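Local atomic coordinates of cycloalternan-forming enzyme (Listeria monocytogenes serovar 1/2a, PDB entry 5F7U), a protein that belongs to glycoside hydrolase family 31 and joins a TIM-barrel domain to several beta-rich domains, including a family 6 carbohydrate-binding module. Residues T125-N130 against V180-E185; T95-T100 against A105-P110; L688-K693 against D788-P793; N261-D266 against K314-Y319. The protein carries 1 engineered substitution. All coordinates share one frame; numbering follows the deposited sequence. Where two conformers were deposited one is given.

Contact 1 (T125-N130 against V180-E185); sequences TSVVDN and VEDTAE
Val127 and Asp182 approach head-on, the carboxylate coming against the branch point of the valine: Asp182 OD2 lies 3.6 Å from Val127 CB, and OD1 is 3.8 Å from Val127 CG2. Asp182 CG lies anti to the backbone N (chi1 -173°), which sets the carboxylate against that isopropyl group. A water accepts from Val127 N at 3.0 Å and donates to Asp182 OD2 at 2.8 Å, so the carboxylate reaches the amide only through solvent. Its other oxygen, OD1, is paired with Lys200.

Further along, Asp129 and Val180 lie antiparallel, side by side, and Asp129 OD2 comes 3.3 Å from Val180 CG2. Asp129 has its CG anti to N as well (chi1 179°), while its OD1 is turned to Tyr178 OH and Gly131 N.

The two segments share no backbone hydrogen bond: Val127 CA and Asp182 CA stand 7.6 Å apart, and side chains fill the interval, with Val187 of strand 186-190 packing on Val127, Val180 and Asp182. Carboxylates set against valine side chains, with no direct hydrogen bond across, imply a water-bridged surface contact in which Lys200 probably offsets the charge of Asp182 and neutral donors outside the two segments hold Asp129.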
# COMPACT_ATOMS: atom_id res chain seq x y z
N THR A 125 34.02 25.52 -2.16
CA THR A 125 35.27 26.23 -1.92
C THR A 125 36.18 25.51 -0.94
O THR A 125 37.40 25.66 -1.00
CB THR A 125 35.05 27.69 -1.46
OG1 THR A 125 34.30 27.69 -0.24
CG2 THR A 125 34.28 28.46 -2.49
N SER A 126 35.59 24.74 -0.03
CA SER A 126 36.37 23.90 0.88
C SER A 126 35.52 22.78 1.46
O SER A 126 34.28 22.87 1.52
CB SER A 126 37.03 24.73 2.00
OG SER A 126 36.09 25.21 2.94
N VAL A 127 36.22 21.73 1.89
CA VAL A 127 35.63 20.54 2.47
C VAL A 127 36.19 20.42 3.89
O VAL A 127 37.40 20.49 4.09
CB VAL A 127 36.02 19.27 1.64
CG1 VAL A 127 35.46 18.00 2.27
CG2 VAL A 127 35.56 19.39 0.20
N VAL A 128 35.31 20.27 4.87
CA VAL A 128 35.71 20.08 6.27
C VAL A 128 35.15 18.72 6.73
O VAL A 128 33.94 18.53 6.76
CB VAL A 128 35.20 21.22 7.18
CG1 VAL A 128 35.63 20.97 8.61
CG2 VAL A 128 35.70 22.58 6.70
N ASP A 129 36.04 17.79 7.05
CA ASP A 129 35.61 16.47 7.48
C ASP A 129 35.68 16.43 8.99
O ASP A 129 36.77 16.50 9.58
CB ASP A 129 36.48 15.38 6.85
CG ASP A 129 36.08 13.97 7.28
OD1 ASP A 129 35.17 13.82 8.14
OD2 ASP A 129 36.69 13.02 6.76
N ASN A 130 34.50 16.35 9.61
CA ASN A 130 34.41 16.37 11.07
C ASN A 130 34.30 14.97 11.70
O ASN A 130 34.06 14.85 12.90
CB ASN A 130 33.24 17.26 11.51
CG ASN A 130 33.47 18.73 11.18
OD1 ASN A 130 32.66 19.35 10.46
ND2 ASN A 130 34.56 19.27 11.65
N VAL A 180 37.47 9.76 2.75
CA VAL A 180 37.36 10.94 1.90
C VAL A 180 38.63 11.04 1.07
O VAL A 180 39.74 10.86 1.60
CB VAL A 180 37.18 12.24 2.73
CG1 VAL A 180 37.05 13.47 1.84
CG2 VAL A 180 35.97 12.15 3.65
N GLU A 181 38.46 11.32 -0.22
CA GLU A 181 39.55 11.66 -1.11
C GLU A 181 39.25 13.06 -1.65
O GLU A 181 38.40 13.23 -2.53
CB GLU A 181 39.64 10.64 -2.25
CG GLU A 181 40.75 10.91 -3.25
CD GLU A 181 42.13 10.52 -2.75
OE1 GLU A 181 42.29 10.21 -1.55
OE2 GLU A 181 43.07 10.52 -3.57
N ASP A 182 39.92 14.06 -1.07
CA ASP A 182 39.68 15.46 -1.39
C ASP A 182 40.80 15.96 -2.30
O ASP A 182 41.98 15.82 -1.98
CB ASP A 182 39.63 16.27 -0.09
CG ASP A 182 39.22 17.71 -0.29
OD1 ASP A 182 38.72 18.06 -1.38
OD2 ASP A 182 39.36 18.50 0.67
N THR A 183 40.42 16.50 -3.46
CA THR A 183 41.37 17.01 -4.46
C THR A 183 40.95 18.42 -4.88
O THR A 183 39.89 18.90 -4.47
CB THR A 183 41.47 16.09 -5.71
OG1 THR A 183 40.32 16.28 -6.54
CG2 THR A 183 41.60 14.62 -5.32
N ALA A 184 41.75 19.07 -5.72
CA ALA A 184 41.46 20.43 -6.17
C ALA A 184 40.11 20.55 -6.87
O ALA A 184 39.39 21.53 -6.66
CB ALA A 184 42.58 20.95 -7.08
N GLU A 185 39.77 19.54 -7.66
CA GLU A 185 38.60 19.60 -8.53
C GLU A 185 37.40 18.79 -8.04
O GLU A 185 36.29 19.00 -8.51
CB GLU A 185 38.96 19.13 -9.95
CG GLU A 185 40.18 19.81 -10.56
CD GLU A 185 41.49 19.04 -10.34
OE1 GLU A 185 41.64 18.32 -9.31
OE2 GLU A 185 42.39 19.16 -11.22
O HOH W 1 38.86 21.27 0.60

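Contact 2 (T95-T100 against A105-P110); sequences TTKGST and AYESGP
Thr96 and Ser108 form a hydrogen-bonded pair in the antiparallel beta hairpin of strands 91-100 and 106-129, whose short segments run at 178° to each other. Thr96 N donates to Ser108 O at 2.9 Å, and Ser108 N returns a bond to Thr96 O. Gly98 and Tyr106 make the next hydrogen-bonded pair; Gly98 N reaches Tyr106 O at 2.8 Å with an N-H...O angle of 165°.

Between them lies the non-hydrogen-bonded pair Lys97 and Glu107, whose side chains run alongside each other. Lys97 CE is 3.3 Å from Glu107 OE2, and the salt bridge from Lys97 NZ to Glu107 OE2 is long, at 3.7 Å. On the other face, Thr96 OG1 packs 3.3 Å from Ser108 CB.

At the far end Gly109 precedes a cis peptide to Pro110; at its positive phi (116°) a CB would be jammed against the carbonyl O of Ser108, which calls for glycine. There Thr95 CG2, anti to the backbone N, sits 3.3 Å from Ser108 O, while Thr95 OG1 holds a water at 2.7 Å.

Further out, the Lys97 ammonium group has a second carboxylate partner in Glu54, and backbone bonds from Thr95, Lys97 and Ser99 to strand 49-57 extend the sheet beyond the hairpin. Glu7 ties the two strands together from the second shell, its OE2 bonded to Thr96 OG1 and its OE1 to Ser108 OG.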
# COMPACT_ATOMS: atom_id res chain seq x y z
N THR A 95 -2.51 47.97 3.07
CA THR A 95 -3.81 47.88 3.72
C THR A 95 -4.82 48.16 2.62
O THR A 95 -4.68 49.12 1.86
CB THR A 95 -3.91 48.93 4.86
OG1 THR A 95 -2.90 48.66 5.84
CG2 THR A 95 -5.28 48.92 5.55
N THR A 96 -5.83 47.31 2.51
CA THR A 96 -6.89 47.51 1.52
C THR A 96 -8.03 48.24 2.19
O THR A 96 -8.31 47.99 3.36
CB THR A 96 -7.34 46.17 0.88
OG1 THR A 96 -7.74 45.27 1.92
CG2 THR A 96 -6.18 45.57 0.10
N LYS A 97 -8.67 49.16 1.47
CA LYS A 97 -9.70 50.04 2.05
C LYS A 97 -10.90 50.22 1.14
O LYS A 97 -10.75 50.27 -0.08
CB LYS A 97 -9.13 51.43 2.38
CG LYS A 97 -8.04 51.40 3.43
CD LYS A 97 -7.81 52.78 4.01
CE LYS A 97 -6.93 52.67 5.24
NZ LYS A 97 -6.75 54.03 5.83
N GLY A 98 -12.07 50.30 1.75
CA GLY A 98 -13.29 50.66 1.01
C GLY A 98 -14.12 51.66 1.78
O GLY A 98 -14.18 51.61 3.00
N SER A 99 -14.75 52.59 1.06
CA SER A 99 -15.76 53.48 1.63
C SER A 99 -16.75 53.91 0.56
O SER A 99 -16.46 53.85 -0.64
CB SER A 99 -15.13 54.70 2.29
OG SER A 99 -14.35 55.41 1.36
N THR A 100 -17.93 54.35 1.01
CA THR A 100 -18.99 54.79 0.11
C THR A 100 -19.21 56.28 0.36
O THR A 100 -19.35 56.71 1.51
CB THR A 100 -20.29 53.98 0.33
OG1 THR A 100 -19.99 52.58 0.21
CG2 THR A 100 -21.36 54.35 -0.71
N ALA A 105 -14.36 54.32 6.44
CA ALA A 105 -13.60 53.34 5.66
C ALA A 105 -13.53 52.01 6.39
O ALA A 105 -13.29 51.98 7.60
CB ALA A 105 -12.21 53.86 5.31
N TYR A 106 -13.75 50.92 5.67
CA TYR A 106 -13.51 49.59 6.20
C TYR A 106 -12.21 49.12 5.58
O TYR A 106 -11.94 49.42 4.42
CB TYR A 106 -14.64 48.64 5.80
CG TYR A 106 -15.98 49.07 6.33
CD1 TYR A 106 -16.38 48.71 7.62
CD2 TYR A 106 -16.84 49.86 5.57
CE1 TYR A 106 -17.59 49.12 8.13
CE2 TYR A 106 -18.07 50.28 6.08
CZ TYR A 106 -18.44 49.90 7.36
OH TYR A 106 -19.65 50.29 7.89
N GLU A 107 -11.41 48.39 6.35
CA GLU A 107 -10.07 48.01 5.89
C GLU A 107 -9.67 46.58 6.25
O GLU A 107 -10.24 45.97 7.15
CB GLU A 107 -9.00 49.00 6.41
CG GLU A 107 -8.91 49.12 7.91
CD GLU A 107 -7.73 49.98 8.35
OE1 GLU A 107 -6.78 49.42 8.94
OE2 GLU A 107 -7.74 51.20 8.07
N SER A 108 -8.71 46.06 5.49
CA SER A 108 -8.05 44.81 5.82
C SER A 108 -6.55 45.03 5.81
O SER A 108 -6.01 45.74 4.97
CB SER A 108 -8.40 43.72 4.81
OG SER A 108 -9.81 43.46 4.81
N GLY A 109 -5.88 44.39 6.77
CA GLY A 109 -4.42 44.48 6.87
C GLY A 109 -3.95 45.15 8.14
O GLY A 109 -4.76 45.33 9.06
N PRO A 110 -2.68 45.55 8.21
CA PRO A 110 -1.72 45.49 7.10
C PRO A 110 -1.22 44.07 6.77
O PRO A 110 -1.26 43.20 7.63
CB PRO A 110 -0.54 46.33 7.61
CG PRO A 110 -0.62 46.21 9.09
CD PRO A 110 -2.09 46.20 9.41
O HOH W 2 -3.50 49.18 8.43

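Contact 3 (L688-K693 against D788-P793); sequences LPTFQK and DVDTLP
Two hydrogen bonds, both received by Asp790, carry this contact. Thr690 OG1 donates to Asp790 OD1 at 2.7 Å, the side chains crossing at about a right angle and the hydroxyl meeting the carboxylate from above its plane, 60° out of it. Thr686 O, one turn back, is a second acceptor near this hydroxyl, whose single proton can serve only one at a time. Lys693 NZ donates to the backbone Asp790 O at 2.9 Å, also from above the carbonyl plane; its chain leaves the helix with CG anti to N and bends at chi3 (80°), which swings the ammonium group over the carbonyl. Tyr694 OH also bonds to Asp790 O.

Van der Waals contact is slight: Thr690 CG2 lies 3.7 Å from Asp790 OD1. The acceptors belong to a type I turn, Asp788 to Thr791, between strands 781-786 and 794-797, so helix 687-700 of the TIM-barrel family region meets the C-terminal family region here. Asp788 OD1 accepts from Asp790 N at 2.9 Å, an Asx turn, and from Thr791 OG1 on the opposite carboxylate face; together these probably help fix the loop.

As for charge, Asp790 OD1 is also salt-bridged to Lys646 of helix 642-653, whereas Lys693 NZ stays 6.3 Å from Asp790 OD1.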
# COMPACT_ATOMS: atom_id res chain seq x y z
N LEU A 688 -22.41 -16.22 -3.58
CA LEU A 688 -22.12 -16.76 -2.26
C LEU A 688 -21.01 -17.83 -2.24
O LEU A 688 -20.05 -17.67 -1.48
CB LEU A 688 -23.39 -17.18 -1.49
CG LEU A 688 -23.09 -17.72 -0.08
CD1 LEU A 688 -22.55 -16.63 0.85
CD2 LEU A 688 -24.34 -18.37 0.50
N PRO A 689 -21.13 -18.91 -3.07
CA PRO A 689 -20.04 -19.90 -3.07
C PRO A 689 -18.70 -19.36 -3.55
O PRO A 689 -17.66 -19.78 -3.04
CB PRO A 689 -20.55 -21.03 -3.99
CG PRO A 689 -21.75 -20.47 -4.69
CD PRO A 689 -22.33 -19.44 -3.76
N THR A 690 -18.72 -18.39 -4.47
CA THR A 690 -17.49 -17.75 -4.92
C THR A 690 -16.86 -16.92 -3.80
O THR A 690 -15.65 -17.02 -3.54
CB THR A 690 -17.72 -16.94 -6.22
OG1 THR A 690 -18.17 -17.85 -7.22
CG2 THR A 690 -16.43 -16.28 -6.68
N PHE A 691 -17.68 -16.13 -3.11
CA PHE A 691 -17.20 -15.38 -1.94
C PHE A 691 -16.62 -16.31 -0.87
O PHE A 691 -15.54 -16.06 -0.35
CB PHE A 691 -18.30 -14.49 -1.34
CG PHE A 691 -17.80 -13.51 -0.32
CD1 PHE A 691 -17.63 -13.88 1.02
CD2 PHE A 691 -17.50 -12.20 -0.69
CE1 PHE A 691 -17.16 -12.97 1.96
CE2 PHE A 691 -17.03 -11.28 0.23
CZ PHE A 691 -16.86 -11.66 1.57
N GLN A 692 -17.37 -17.36 -0.53
CA GLN A 692 -16.91 -18.36 0.44
C GLN A 692 -15.58 -18.98 0.03
O GLN A 692 -14.67 -19.10 0.85
CB GLN A 692 -17.96 -19.45 0.61
CG GLN A 692 -19.20 -19.00 1.36
CD GLN A 692 -20.33 -20.01 1.28
OE1 GLN A 692 -20.33 -20.88 0.41
NE2 GLN A 692 -21.30 -19.91 2.20
N LYS A 693 -15.44 -19.33 -1.25
CA LYS A 693 -14.18 -19.92 -1.73
C LYS A 693 -13.01 -19.00 -1.39
O LYS A 693 -12.01 -19.45 -0.84
CB LYS A 693 -14.23 -20.21 -3.23
CG LYS A 693 -12.90 -20.73 -3.79
CD LYS A 693 -12.99 -21.25 -5.22
CE LYS A 693 -12.97 -20.11 -6.24
NZ LYS A 693 -12.68 -20.59 -7.63
N ASP A 788 -12.31 -17.71 -15.80
CA ASP A 788 -13.72 -17.34 -15.77
C ASP A 788 -13.97 -16.48 -14.55
O ASP A 788 -13.04 -16.24 -13.76
CB ASP A 788 -14.64 -18.58 -15.83
CG ASP A 788 -14.59 -19.44 -14.55
OD1 ASP A 788 -14.25 -18.98 -13.44
OD2 ASP A 788 -14.95 -20.63 -14.68
N VAL A 789 -15.20 -16.02 -14.38
CA VAL A 789 -15.55 -15.03 -13.34
C VAL A 789 -15.26 -15.49 -11.90
O VAL A 789 -15.10 -14.67 -11.01
CB VAL A 789 -17.01 -14.51 -13.53
CG1 VAL A 789 -18.04 -15.59 -13.19
CG2 VAL A 789 -17.28 -13.25 -12.72
N ASP A 790 -15.16 -16.81 -11.71
CA ASP A 790 -14.92 -17.37 -10.39
C ASP A 790 -13.46 -17.67 -10.09
O ASP A 790 -13.14 -18.11 -8.99
CB ASP A 790 -15.74 -18.66 -10.24
CG ASP A 790 -17.19 -18.43 -10.49
OD1 ASP A 790 -17.74 -17.49 -9.89
OD2 ASP A 790 -17.81 -19.21 -11.27
N THR A 791 -12.59 -17.39 -11.06
CA THR A 791 -11.19 -17.87 -11.08
C THR A 791 -10.20 -16.72 -10.92
O THR A 791 -10.33 -15.67 -11.57
CB THR A 791 -10.94 -18.62 -12.41
OG1 THR A 791 -11.82 -19.75 -12.46
CG2 THR A 791 -9.49 -19.09 -12.56
N LEU A 792 -9.19 -16.95 -10.08
CA LEU A 792 -8.12 -15.96 -9.86
C LEU A 792 -6.76 -16.64 -10.09
O LEU A 792 -6.43 -17.54 -9.34
CB LEU A 792 -8.19 -15.45 -8.41
CG LEU A 792 -7.11 -14.47 -7.93
CD1 LEU A 792 -7.34 -13.09 -8.53
CD2 LEU A 792 -7.16 -14.35 -6.42
N PRO A 793 -5.96 -16.18 -11.07
CA PRO A 793 -4.61 -16.77 -11.24
C PRO A 793 -3.72 -16.42 -10.04
O PRO A 793 -3.52 -15.25 -9.76
CB PRO A 793 -4.06 -16.09 -12.50
CG PRO A 793 -5.26 -15.47 -13.17
CD PRO A 793 -6.24 -15.14 -12.08

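Contact 4 (N261-D266 against K314-Y319); sequences NQRGKD and KVEDKY
Two beta turns of the beta-rich region that includes the galactose mutarotase-like family domain face each other here: a type II turn, Gln262 to Lys265, and a type I turn, Val315 to Lys318, leading into strand 318-327. Arg263 spans the gap. Its chain is extended from CG to NE, with CG anti to the backbone N (chi1 -164°), and this brings NH2 to Glu316 O at 2.9 Å. The carbonyl oxygen lies at the edge of the guanidinium, near its plane, but the bond is bent (125° at the hydrogen) and weak. Toward the Glu316 carboxylate the direct link is a long salt bridge, NH2 to OE2 at 4.0 Å, with the two planes 50° apart. A water fits the pair more closely: it lies in the guanidinium plane, accepts from Arg263 NE at 2.9 Å and donates to Glu316 OE2 at 2.8 Å.

The second bridge joins Lys314 NZ to Asp266 OD2 at 3.2 Å, the ammonium group tilted out of the carboxylate plane and the side chains crossing at about a right angle. Behind Arg263, an Asx turn sets the backbone: Asn261 OD1 accepts from Arg263 N at 3.1 Å.

Around these turns, Arg263 NH1 binds Glu248 O and Thr244 OG1, Glu316 OE2 takes Ser246 OG, and Asp266 OD1 pairs with Ser313. Gly264 and Lys265 bond to Met311 of strand 307-311, which pairs with both 266-269 and 318-327.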
# COMPACT_ATOMS: atom_id res chain seq x y z
N ASN A 261 3.63 4.39 -11.79
CA ASN A 261 4.91 4.95 -12.23
C ASN A 261 4.69 6.42 -12.54
O ASN A 261 4.04 6.76 -13.53
CB ASN A 261 5.40 4.18 -13.46
CG ASN A 261 6.67 4.78 -14.06
OD1 ASN A 261 7.22 5.78 -13.57
ND2 ASN A 261 7.11 4.18 -15.16
N GLN A 262 5.24 7.30 -11.72
CA GLN A 262 4.96 8.73 -11.82
C GLN A 262 5.79 9.47 -12.87
O GLN A 262 5.66 10.68 -12.99
CB GLN A 262 5.12 9.41 -10.44
CG GLN A 262 4.13 8.90 -9.38
CD GLN A 262 2.67 9.24 -9.67
OE1 GLN A 262 2.37 10.25 -10.32
NE2 GLN A 262 1.77 8.42 -9.18
N ARG A 263 6.60 8.77 -13.66
CA ARG A 263 7.34 9.48 -14.72
C ARG A 263 6.36 10.22 -15.63
O ARG A 263 5.39 9.66 -16.07
CB ARG A 263 8.26 8.54 -15.53
CG ARG A 263 9.30 9.33 -16.34
CD ARG A 263 10.01 8.48 -17.40
NE ARG A 263 11.05 9.30 -18.00
CZ ARG A 263 12.26 9.46 -17.47
NH1 ARG A 263 12.59 8.82 -16.34
NH2 ARG A 263 13.15 10.26 -18.05
N GLY A 264 6.65 11.50 -15.86
CA GLY A 264 5.81 12.39 -16.66
C GLY A 264 4.91 13.31 -15.85
O GLY A 264 4.36 14.26 -16.42
N LYS A 265 4.76 13.04 -14.55
CA LYS A 265 3.81 13.74 -13.70
C LYS A 265 4.50 14.77 -12.80
O LYS A 265 5.65 14.56 -12.36
CB LYS A 265 3.06 12.77 -12.76
CG LYS A 265 2.26 11.63 -13.39
CD LYS A 265 0.93 12.14 -13.90
CE LYS A 265 0.04 10.98 -14.37
NZ LYS A 265 -1.01 11.56 -15.25
N ASP A 266 3.76 15.83 -12.48
CA ASP A 266 4.09 16.72 -11.36
C ASP A 266 3.31 16.21 -10.17
O ASP A 266 2.09 16.31 -10.15
CB ASP A 266 3.67 18.17 -11.65
CG ASP A 266 4.51 18.80 -12.73
OD1 ASP A 266 5.74 18.69 -12.65
OD2 ASP A 266 3.93 19.40 -13.67
N LYS A 314 8.91 18.40 -17.05
CA LYS A 314 9.27 19.69 -17.65
C LYS A 314 10.26 19.46 -18.78
O LYS A 314 10.02 19.84 -19.92
CB LYS A 314 9.89 20.66 -16.63
CG LYS A 314 9.11 20.84 -15.32
CD LYS A 314 7.72 21.42 -15.54
CE LYS A 314 7.08 21.75 -14.19
NZ LYS A 314 5.63 22.02 -14.40
N VAL A 315 11.37 18.82 -18.42
CA VAL A 315 12.44 18.46 -19.34
C VAL A 315 12.50 16.93 -19.27
O VAL A 315 12.37 16.35 -18.18
CB VAL A 315 13.78 19.09 -18.87
CG1 VAL A 315 14.92 18.70 -19.79
CG2 VAL A 315 13.67 20.61 -18.80
N GLU A 316 12.67 16.28 -20.42
CA GLU A 316 12.58 14.81 -20.53
C GLU A 316 13.61 14.04 -19.68
O GLU A 316 13.36 12.90 -19.31
CB GLU A 316 12.73 14.41 -22.01
CG GLU A 316 12.33 12.97 -22.35
CD GLU A 316 13.46 11.94 -22.23
OE1 GLU A 316 14.66 12.28 -22.38
OE2 GLU A 316 13.15 10.75 -21.99
N ASP A 317 14.76 14.66 -19.43
CA ASP A 317 15.85 13.99 -18.71
C ASP A 317 16.11 14.61 -17.33
O ASP A 317 17.18 14.41 -16.77
CB ASP A 317 17.14 13.98 -19.57
CG ASP A 317 17.75 15.35 -19.76
OD1 ASP A 317 17.09 16.39 -19.54
OD2 ASP A 317 18.93 15.41 -20.18
N LYS A 318 15.12 15.32 -16.79
CA LYS A 318 15.29 15.99 -15.50
C LYS A 318 14.18 15.62 -14.54
O LYS A 318 13.01 15.66 -14.91
CB LYS A 318 15.28 17.52 -15.70
CG LYS A 318 15.57 18.33 -14.44
CD LYS A 318 15.41 19.83 -14.66
CE LYS A 318 16.47 20.37 -15.60
NZ LYS A 318 16.55 21.86 -15.54
N TYR A 319 14.53 15.27 -13.31
CA TYR A 319 13.53 15.32 -12.23
C TYR A 319 13.93 16.28 -11.13
O TYR A 319 15.11 16.51 -10.88
CB TYR A 319 13.12 13.94 -11.68
CG TYR A 319 14.11 13.27 -10.75
CD1 TYR A 319 14.10 13.53 -9.37
CD2 TYR A 319 15.06 12.37 -11.25
CE1 TYR A 319 15.00 12.89 -8.51
CE2 TYR A 319 15.96 11.72 -10.41
CZ TYR A 319 15.92 11.97 -9.03
OH TYR A 319 16.83 11.34 -8.21
O HOH W 3 10.81 10.77 -20.44

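In the fold
Contacts 1 and 2 both draw on the long strand 106-129, although their centres lie 57 Å apart; the strand, broken by a bulge or short loop, runs from the hairpin of contact 2 to the surface pair of contact 1. Contact 4 lies in the same beta-rich region, about 21 Å from contact 1 between nearest atoms. Contact 3 is set apart: it joins the barrel region to the C-terminal region, with its centre 40 Å from that of contact 4 and across the chain's centre from contacts 1 and 2. Bound glucose units lie near two of the contacts without touching these side chains, about 8 Å from that of Ser108 in contact 2 and about 10 Å from that of Lys693 in contact 3.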